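Local atomic coordinates of export chaperone SatS (Mycobacterium tuberculosis H37Rv, PDB entry 6DNM), a protein that acts as a chaperone for the SecA2 protein export pathway, the domain described here being its C-terminal part. Residues 32-37 with 95-100; 102-107 with 117-122; 110-115 with 150-155. All coordinates share one frame; numbering follows the deposited sequence.

Contact 1. Residues 32-37 with 95-100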
loop_
_atom_site.group_PDB
_atom_site.type_symbol
_atom_site.label_atom_id
_atom_site.label_comp_id
_atom_site.label_asym_id
_atom_site.label_seq_id
_atom_site.Cartn_x
_atom_site.Cartn_y
_atom_site.Cartn_z
ATOM N N THR A 32 7.783 2.361 -2.465
ATOM C CA THR A 32 7.659 3.626 -1.746
ATOM C C THR A 32 7.959 3.354 -0.278
ATOM O O THR A 32 8.361 2.242 0.089
ATOM C CB THR A 32 6.297 4.299 -1.996
ATOM O OG1 THR A 32 6.307 5.626 -1.446
ATOM C CG2 THR A 32 5.144 3.513 -1.372
ATOM N N LEU A 33 7.788 4.377 0.564
ATOM C CA LEU A 33 7.974 4.255 2.005
ATOM C C LEU A 33 6.671 4.573 2.722
ATOM O O LEU A 33 5.886 5.419 2.276
ATOM C CB LEU A 33 9.041 5.230 2.535
ATOM C CG LEU A 33 10.432 5.162 1.899
ATOM C CD1 LEU A 33 11.351 6.212 2.508
ATOM C CD2 LEU A 33 11.044 3.772 2.054
ATOM N N ARG A 34 6.456 3.900 3.855
ATOM C CA ARG A 34 5.279 4.140 4.676
ATOM C C ARG A 34 5.641 3.969 6.141
ATOM O O ARG A 34 6.408 3.071 6.500
ATOM C CB ARG A 34 4.172 3.145 4.329
ATOM C CG ARG A 34 2.861 3.378 5.101
ATOM C CD ARG A 34 2.624 2.299 6.166
ATOM N NE ARG A 34 2.758 0.989 5.552
ATOM C CZ ARG A 34 2.938 -0.173 6.171
ATOM N NH1 ARG A 34 3.053 -1.276 5.473
ATOM N NH2 ARG A 34 2.999 -0.257 7.482
ATOM N N CYS A 35 5.080 4.833 6.984
ATOM C CA CYS A 35 5.218 4.703 8.427
ATOM C C CYS A 35 3.876 5.006 9.075
ATOM O O CYS A 35 2.902 5.358 8.402
ATOM C CB CYS A 35 6.290 5.646 8.978
ATOM S SG CYS A 35 5.845 7.379 8.870
ATOM N N TYR A 36 3.825 4.873 10.394
ATOM C CA TYR A 36 2.664 5.270 11.176
ATOM C C TYR A 36 3.106 6.267 12.233
ATOM O O TYR A 36 4.108 6.047 12.922
ATOM C CB TYR A 36 2.015 4.064 11.836
ATOM C CG TYR A 36 1.557 3.038 10.833
ATOM C CD1 TYR A 36 0.343 3.169 10.157
ATOM C CD2 TYR A 36 2.352 1.953 10.538
ATOM C CE1 TYR A 36 -0.071 2.215 9.222
ATOM C CE2 TYR A 36 1.954 1.014 9.628
ATOM C CZ TYR A 36 0.752 1.140 8.957
ATOM O OH TYR A 36 0.379 0.174 8.035
ATOM N N LEU A 37 2.372 7.366 12.341
ATOM C CA LEU A 37 2.620 8.393 13.341
ATOM C C LEU A 37 1.311 8.603 14.076
ATOM O O LEU A 37 0.309 8.962 13.449
ATOM C CB LEU A 37 3.035 9.696 12.657
ATOM C CG LEU A 37 3.421 10.851 13.575
ATOM C CD1 LEU A 37 4.539 10.434 14.520
ATOM C CD2 LEU A 37 3.839 12.043 12.740
ATOM N N ASP A 95 8.503 -9.410 3.832
ATOM C CA ASP A 95 7.423 -10.140 3.169
ATOM C C ASP A 95 6.049 -9.615 3.568
ATOM O O ASP A 95 5.107 -9.674 2.767
ATOM C CB ASP A 95 7.512 -11.635 3.478
ATOM C CG ASP A 95 8.672 -12.326 2.760
ATOM O OD1 ASP A 95 9.378 -11.678 1.956
ATOM O OD2 ASP A 95 8.869 -13.538 2.998
ATOM N N ASP A 96 5.920 -9.092 4.788
ATOM C CA ASP A 96 4.661 -8.534 5.275
ATOM C C ASP A 96 4.355 -7.159 4.699
ATOM O O ASP A 96 3.271 -6.623 4.956
ATOM C CB ASP A 96 4.651 -8.478 6.807
ATOM C CG ASP A 96 5.785 -7.649 7.361
ATOM O OD1 ASP A 96 5.530 -6.787 8.224
ATOM O OD2 ASP A 96 6.934 -7.849 6.917
ATOM N N ASN A 97 5.279 -6.585 3.931
ATOM C CA ASN A 97 5.078 -5.294 3.285
ATOM C C ASN A 97 4.977 -5.427 1.772
ATOM O O ASN A 97 5.239 -4.464 1.036
ATOM C CB ASN A 97 6.176 -4.318 3.705
ATOM C CG ASN A 97 5.998 -3.856 5.116
ATOM O OD1 ASN A 97 4.879 -3.615 5.545
ATOM N ND2 ASN A 97 7.090 -3.758 5.861
ATOM N N VAL A 98 4.583 -6.609 1.307
ATOM C CA VAL A 98 4.337 -6.891 -0.101
ATOM C C VAL A 98 2.827 -6.874 -0.318
ATOM O O VAL A 98 2.095 -7.671 0.276
ATOM C CB VAL A 98 4.954 -8.244 -0.494
ATOM C CG1 VAL A 98 4.487 -8.678 -1.867
ATOM C CG2 VAL A 98 6.473 -8.153 -0.447
ATOM N N TYR A 99 2.355 -5.964 -1.163
ATOM C CA TYR A 99 0.933 -5.758 -1.388
ATOM C C TYR A 99 0.617 -5.982 -2.857
ATOM O O TYR A 99 1.202 -5.335 -3.723
ATOM C CB TYR A 99 0.565 -4.330 -1.006
ATOM C CG TYR A 99 0.786 -4.017 0.450
ATOM C CD1 TYR A 99 -0.063 -4.524 1.423
ATOM C CD2 TYR A 99 1.857 -3.226 0.862
ATOM C CE1 TYR A 99 0.126 -4.236 2.767
ATOM C CE2 TYR A 99 2.055 -2.931 2.207
ATOM C CZ TYR A 99 1.181 -3.441 3.154
ATOM O OH TYR A 99 1.365 -3.156 4.491
ATOM N N VAL A 100 -0.316 -6.882 -3.145
ATOM C CA VAL A 100 -0.580 -7.310 -4.517
ATOM C C VAL A 100 -2.040 -7.032 -4.833
ATOM O O VAL A 100 -2.939 -7.684 -4.281
ATOM C CB VAL A 100 -0.247 -8.798 -4.731
ATOM C CG1 VAL A 100 -0.485 -9.205 -6.187
ATOM C CG2 VAL A 100 1.182 -9.078 -4.322
#
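R34 meets N97 and Y99 in a buried polar contact of a mixed beta sheet. Strand 29-37 and strand 98-100 are not neighbours there. Strand 19-24 runs between them, antiparallel to the first and parallel to the second, and the CA atoms of R34 and N97 stay 9.5 Å apart. The long arginine side chain bridges this gap. Its CG is anti to the backbone N (chi1 -177°), and the chain then bends at chi2 and chi3, which carries the guanidinium to Y99 of strand 98-100 and N97 just before it. R34 NH1 gives a weak hydrogen bond to N97 OD1, 3.0 Å long and bent to 126° at the hydrogen. The guanidinium and amide planes are turned steeply, 76° apart. NH1 also lies at the edge of the Y99 ring, near the ring plane. The Y99 hydroxyl has its hydrogen bond with E125 of helix 117-134, and Y99 also packs on L122 and L126 of that helix. D19 and D129 form long, weak ion pairs with R34, and these acids probably help to balance its buried charge. R34 NH1 is 2.7 Å from Y99 OH, but the angle is too poor for a hydrogen bond.

Contact 2. Residues 102-107 with 117-122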
loop_
_atom_site.group_PDB
_atom_site.type_symbol
_atom_site.label_atom_id
_atom_site.label_comp_id
_atom_site.label_asym_id
_atom_site.label_seq_id
_atom_site.Cartn_x
_atom_site.Cartn_y
_atom_site.Cartn_z
ATOM N N SER A 102 -2.838 -7.193 -8.176
ATOM C CA SER A 102 -2.928 -7.946 -9.426
ATOM C C SER A 102 -3.901 -9.112 -9.332
ATOM O O SER A 102 -3.836 -9.920 -8.405
ATOM C CB SER A 102 -1.545 -8.502 -9.746
ATOM O OG SER A 102 -0.561 -7.520 -9.524
ATOM N N GLY A 103 -4.774 -9.218 -10.335
ATOM C CA GLY A 103 -5.683 -10.327 -10.462
ATOM C C GLY A 103 -6.960 -10.244 -9.653
ATOM O O GLY A 103 -7.898 -10.996 -9.938
ATOM N N LEU A 104 -7.038 -9.368 -8.644
ATOM C CA LEU A 104 -8.226 -9.355 -7.798
ATOM C C LEU A 104 -9.480 -9.044 -8.606
ATOM O O LEU A 104 -10.542 -9.627 -8.362
ATOM C CB LEU A 104 -8.063 -8.353 -6.656
ATOM C CG LEU A 104 -7.074 -8.749 -5.554
ATOM C CD1 LEU A 104 -6.901 -7.610 -4.571
ATOM C CD2 LEU A 104 -7.519 -10.020 -4.841
ATOM N N VAL A 105 -9.369 -8.151 -9.595
ATOM C CA VAL A 105 -10.533 -7.803 -10.410
ATOM C C VAL A 105 -11.083 -9.031 -11.127
ATOM O O VAL A 105 -12.302 -9.193 -11.275
ATOM C CB VAL A 105 -10.197 -6.650 -11.379
ATOM C CG1 VAL A 105 -9.129 -7.067 -12.392
ATOM C CG2 VAL A 105 -11.457 -6.158 -12.079
ATOM N N ASP A 106 -10.198 -9.916 -11.581
ATOM C CA ASP A 106 -10.625 -11.140 -12.252
ATOM C C ASP A 106 -11.160 -12.151 -11.249
ATOM O O ASP A 106 -12.163 -12.819 -11.515
ATOM C CB ASP A 106 -9.464 -11.720 -13.065
ATOM C CG ASP A 106 -8.932 -10.740 -14.090
ATOM O OD1 ASP A 106 -7.738 -10.388 -14.015
ATOM O OD2 ASP A 106 -9.722 -10.301 -14.953
ATOM N N ASP A 107 -10.533 -12.235 -10.071
ATOM C CA ASP A 107 -10.967 -13.209 -9.073
ATOM C C ASP A 107 -12.345 -12.870 -8.509
ATOM O O ASP A 107 -13.168 -13.768 -8.303
ATOM C CB ASP A 107 -9.932 -13.331 -7.959
ATOM C CG ASP A 107 -8.621 -13.905 -8.453
ATOM O OD1 ASP A 107 -8.641 -14.599 -9.492
ATOM O OD2 ASP A 107 -7.569 -13.664 -7.816
ATOM N N ARG A 117 -7.369 -15.509 0.173
ATOM C CA ARG A 117 -7.646 -14.778 1.404
ATOM C C ARG A 117 -6.443 -13.954 1.847
ATOM O O ARG A 117 -6.574 -12.766 2.161
ATOM C CB ARG A 117 -8.069 -15.758 2.494
ATOM C CG ARG A 117 -8.446 -15.085 3.800
ATOM C CD ARG A 117 -8.096 -15.981 4.990
ATOM N NE ARG A 117 -6.662 -16.244 5.029
ATOM C CZ ARG A 117 -5.752 -15.361 5.427
ATOM N NH1 ARG A 117 -6.125 -14.153 5.826
ATOM N NH2 ARG A 117 -4.469 -15.682 5.411
ATOM N N GLU A 118 -5.257 -14.562 1.864
ATOM C CA GLU A 118 -4.073 -13.837 2.317
ATOM C C GLU A 118 -3.783 -12.631 1.427
ATOM O O GLU A 118 -3.507 -11.533 1.927
ATOM C CB GLU A 118 -2.875 -14.784 2.382
ATOM C CG GLU A 118 -1.676 -14.190 3.084
ATOM C CD GLU A 118 -0.391 -14.913 2.735
ATOM O OE1 GLU A 118 0.698 -14.357 3.000
ATOM O OE2 GLU A 118 -0.471 -16.043 2.193
ATOM N N GLN A 119 -3.856 -12.810 0.109
ATOM C CA GLN A 119 -3.668 -11.682 -0.798
ATOM C C GLN A 119 -4.645 -10.558 -0.480
ATOM O O GLN A 119 -4.261 -9.384 -0.393
ATOM C CB GLN A 119 -3.856 -12.129 -2.244
ATOM C CG GLN A 119 -3.662 -10.965 -3.205
ATOM C CD GLN A 119 -3.949 -11.306 -4.636
ATOM O OE1 GLN A 119 -4.226 -12.459 -4.968
ATOM N NE2 GLN A 119 -3.869 -10.303 -5.505
ATOM N N LEU A 120 -5.916 -10.896 -0.321
ATOM C CA LEU A 120 -6.914 -9.885 -0.037
ATOM C C LEU A 120 -6.690 -9.199 1.301
ATOM O O LEU A 120 -6.869 -8.027 1.416
ATOM C CB LEU A 120 -8.319 -10.475 -0.131
ATOM C CG LEU A 120 -9.453 -9.475 0.059
ATOM C CD1 LEU A 120 -9.435 -8.408 -1.016
ATOM C CD2 LEU A 120 -10.816 -10.142 0.130
ATOM N N ASP A 121 -6.282 -9.955 2.302
ATOM C CA ASP A 121 -6.037 -9.381 3.602
ATOM C C ASP A 121 -4.969 -8.311 3.555
ATOM O O ASP A 121 -5.158 -7.239 4.077
ATOM C CB ASP A 121 -5.699 -10.425 4.647
ATOM C CG ASP A 121 -5.923 -9.887 6.027
ATOM O OD1 ASP A 121 -5.023 -9.373 6.635
ATOM O OD2 ASP A 121 -7.086 -9.904 6.470
ATOM N N LEU A 122 -3.853 -8.641 2.921
ATOM C CA LEU A 122 -2.802 -7.647 2.716
ATOM C C LEU A 122 -3.298 -6.470 1.881
ATOM O O LEU A 122 -3.020 -5.309 2.208
ATOM C CB LEU A 122 -1.591 -8.315 2.064
ATOM C CG LEU A 122 -0.724 -9.131 3.018
ATOM C CD1 LEU A 122 0.082 -10.169 2.240
ATOM C CD2 LEU A 122 0.184 -8.213 3.817
HETATM O O HOH W 1 -6.702 -13.661 -5.371
#
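Q119 reaches S102 and L104 because its CG is anti to the backbone N (chi1 -180°) and its chain stays extended beyond CG. The amide is thus carried straight out from helix 117-134 to the start of helix 104-110. L104 comes from the opposite direction. Q119 NE2 donates to S102 O at 2.9 Å, with an N-H...O angle of 150°. The acceptor lies in the amide plane of Q119, while the donor is tilted 28° from the carbonyl plane of S102. The same nitrogen also hydrogen-bonds V100 O, so two backbone carbonyls hold the amide. L104 lies over one face of this amide, its CG 3.6 Å from Q119 NE2 and its CD2 3.8 Å from Q119 CD. On the oxygen end, a water donates to Q119 OE1 at 2.8 Å and to D107 OD2 at 2.6 Å. L104 CD1 and L120 CD1 make a looser apolar contact at 4.4 Å. L104 also touches W176 of helix 170-185, and V153, V156 and L157 of helix 148-157 touch L120. The arrangement is two consecutive helices joined by a short connection, where the glutamine of the second binds carbonyls of the chain leading from strand 98-100 into the first.

Contact 3. Residues 110-115 with 150-155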
loop_
_atom_site.group_PDB
_atom_site.type_symbol
_atom_site.label_atom_id
_atom_site.label_comp_id
_atom_site.label_asym_id
_atom_site.label_seq_id
_atom_site.Cartn_x
_atom_site.Cartn_y
_atom_site.Cartn_z
ATOM N N ASP A 110 -15.215 -14.256 -10.402
ATOM C CA ASP A 110 -15.465 -15.682 -10.239
ATOM C C ASP A 110 -15.986 -16.038 -8.852
ATOM O O ASP A 110 -16.281 -17.210 -8.594
ATOM C CB ASP A 110 -14.193 -16.478 -10.536
ATOM C CG ASP A 110 -13.828 -16.467 -12.004
ATOM O OD1 ASP A 110 -14.747 -16.373 -12.845
ATOM O OD2 ASP A 110 -12.621 -16.558 -12.312
ATOM N N GLY A 111 -16.106 -15.064 -7.956
ATOM C CA GLY A 111 -16.689 -15.302 -6.661
ATOM C C GLY A 111 -15.672 -15.471 -5.558
ATOM O O GLY A 111 -14.454 -15.516 -5.786
ATOM N N PRO A 112 -16.167 -15.581 -4.325
ATOM C CA PRO A 112 -15.256 -15.609 -3.171
ATOM C C PRO A 112 -14.250 -16.741 -3.211
ATOM O O PRO A 112 -13.117 -16.557 -2.755
ATOM C CB PRO A 112 -16.201 -15.722 -1.964
ATOM C CG PRO A 112 -17.506 -16.183 -2.527
ATOM C CD PRO A 112 -17.582 -15.679 -3.932
ATOM N N ASP A 113 -14.613 -17.903 -3.756
ATOM C CA ASP A 113 -13.690 -19.033 -3.726
ATOM C C ASP A 113 -12.508 -18.859 -4.673
ATOM O O ASP A 113 -11.510 -19.577 -4.533
ATOM C CB ASP A 113 -14.428 -20.346 -3.993
ATOM C CG ASP A 113 -15.636 -20.527 -3.090
ATOM O OD1 ASP A 113 -16.637 -21.121 -3.541
ATOM O OD2 ASP A 113 -15.582 -20.069 -1.930
ATOM N N ALA A 114 -12.590 -17.926 -5.623
ATOM C CA ALA A 114 -11.467 -17.617 -6.497
ATOM C C ALA A 114 -10.507 -16.599 -5.898
ATOM O O ALA A 114 -9.410 -16.410 -6.439
ATOM C CB ALA A 114 -11.966 -17.092 -7.847
ATOM N N VAL A 115 -10.886 -15.940 -4.808
ATOM C CA VAL A 115 -10.073 -14.888 -4.205
ATOM C C VAL A 115 -9.173 -15.499 -3.142
ATOM O O VAL A 115 -9.646 -16.210 -2.244
ATOM C CB VAL A 115 -10.956 -13.791 -3.591
ATOM C CG1 VAL A 115 -10.071 -12.716 -2.981
ATOM C CG2 VAL A 115 -11.893 -13.211 -4.637
ATOM N N GLY A 150 -18.048 -4.727 -0.285
ATOM C CA GLY A 150 -17.751 -4.845 1.135
ATOM C C GLY A 150 -18.239 -6.155 1.719
ATOM O O GLY A 150 -17.561 -6.770 2.544
ATOM N N GLN A 151 -19.414 -6.608 1.277
ATOM C CA GLN A 151 -19.942 -7.900 1.708
ATOM C C GLN A 151 -19.045 -9.048 1.238
ATOM O O GLN A 151 -18.746 -9.978 2.001
ATOM C CB GLN A 151 -21.358 -8.036 1.150
ATOM C CG GLN A 151 -22.029 -9.363 1.315
ATOM C CD GLN A 151 -23.308 -9.426 0.496
ATOM O OE1 GLN A 151 -23.333 -10.016 -0.587
ATOM N NE2 GLN A 151 -24.378 -8.808 1.004
ATOM N N LEU A 152 -18.588 -8.990 -0.012
ATOM C CA LEU A 152 -17.736 -10.051 -0.546
ATOM C C LEU A 152 -16.381 -10.088 0.160
ATOM O O LEU A 152 -15.888 -11.166 0.524
ATOM C CB LEU A 152 -17.576 -9.853 -2.053
ATOM C CG LEU A 152 -16.859 -10.944 -2.851
ATOM C CD1 LEU A 152 -17.354 -12.336 -2.487
ATOM C CD2 LEU A 152 -17.038 -10.685 -4.342
ATOM N N VAL A 153 -15.766 -8.922 0.355
ATOM C CA VAL A 153 -14.491 -8.848 1.060
ATOM C C VAL A 153 -14.629 -9.402 2.473
ATOM O O VAL A 153 -13.804 -10.207 2.922
ATOM C CB VAL A 153 -13.986 -7.398 1.057
ATOM C CG1 VAL A 153 -12.804 -7.232 2.018
ATOM C CG2 VAL A 153 -13.607 -6.992 -0.360
ATOM N N ALA A 154 -15.671 -8.977 3.201
ATOM C CA ALA A 154 -15.844 -9.450 4.575
ATOM C C ALA A 154 -15.987 -10.967 4.609
ATOM O O ALA A 154 -15.426 -11.635 5.488
ATOM C CB ALA A 154 -17.035 -8.755 5.240
ATOM N N TYR A 155 -16.713 -11.533 3.641
ATOM C CA TYR A 155 -16.880 -12.978 3.597
ATOM C C TYR A 155 -15.548 -13.690 3.376
ATOM O O TYR A 155 -15.225 -14.649 4.089
ATOM C CB TYR A 155 -17.894 -13.365 2.521
ATOM C CG TYR A 155 -18.044 -14.867 2.421
ATOM C CD1 TYR A 155 -18.831 -15.564 3.332
ATOM C CD2 TYR A 155 -17.369 -15.597 1.446
ATOM C CE1 TYR A 155 -18.960 -16.938 3.263
ATOM C CE2 TYR A 155 -17.495 -16.980 1.371
ATOM C CZ TYR A 155 -18.291 -17.642 2.282
ATOM O OH TYR A 155 -18.415 -19.017 2.211
#
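Y155 N donates to Q151 O at 3.0 Å, a helical bond that holds the backbone of Y155, whose ring meets P112. No hydrogen bond crosses this contact. It is apolar, and P112 is its centre. The proline ring packs against two side chains one helical turn apart, L152 and Y155. In L152, chi1 (-173°) sends CG toward the proline, and chi2 (46°) turns CD1 onto it. L152 CD1 is 3.6 Å from P112 CB and equally close to P112 CD. The leucine and the proline ring cross at about a right angle. Y155 approaches obliquely from the next turn. P112 CB sits at the edge of the aromatic ring, near its plane, 3.6 Å from Y155 CD2. The proline thus meets a rim of the tyrosine and is not stacked on its face. P112 also begins a short 3-10 turn. A114 N bonds to G111 O and V115 N bonds to P112 O, both at 3.1 Å, and these bonds probably help to fix the turn that carries the ring. Y169 and V156 also touch P112, and F108 of helix 104-110 packs on L152. Beside the contact, D113 forms a salt bridge with K164, which in turn touches Y155. Here the 3-10 connection between two consecutive helices docks by its proline onto helix 148-157, within the helical part of the domain.

From the N terminus, contact 1 comes first. It closes a loop of 57 residues that holds three strands and helices 56-63 and 77-86, and it brings strand 98-100 to the far side of strand 19-24. The chain then enters the helical part. Contact 2 closes nine residues, the end of helix 104-110 and the connection to helix 117-134. Contact 3 starts within that loop and closes 34 residues, mostly helical and including helix 138-142, so contacts 2 and 3 cross. They touch through D107, L120, V115 and V153. Contacts 1 and 2 join sheet to helices: L122 packs on D96, V98 and Y99, and Q119 NE2 probably hydrogen-bonds V100 O. Contacts 1 and 3 do not touch.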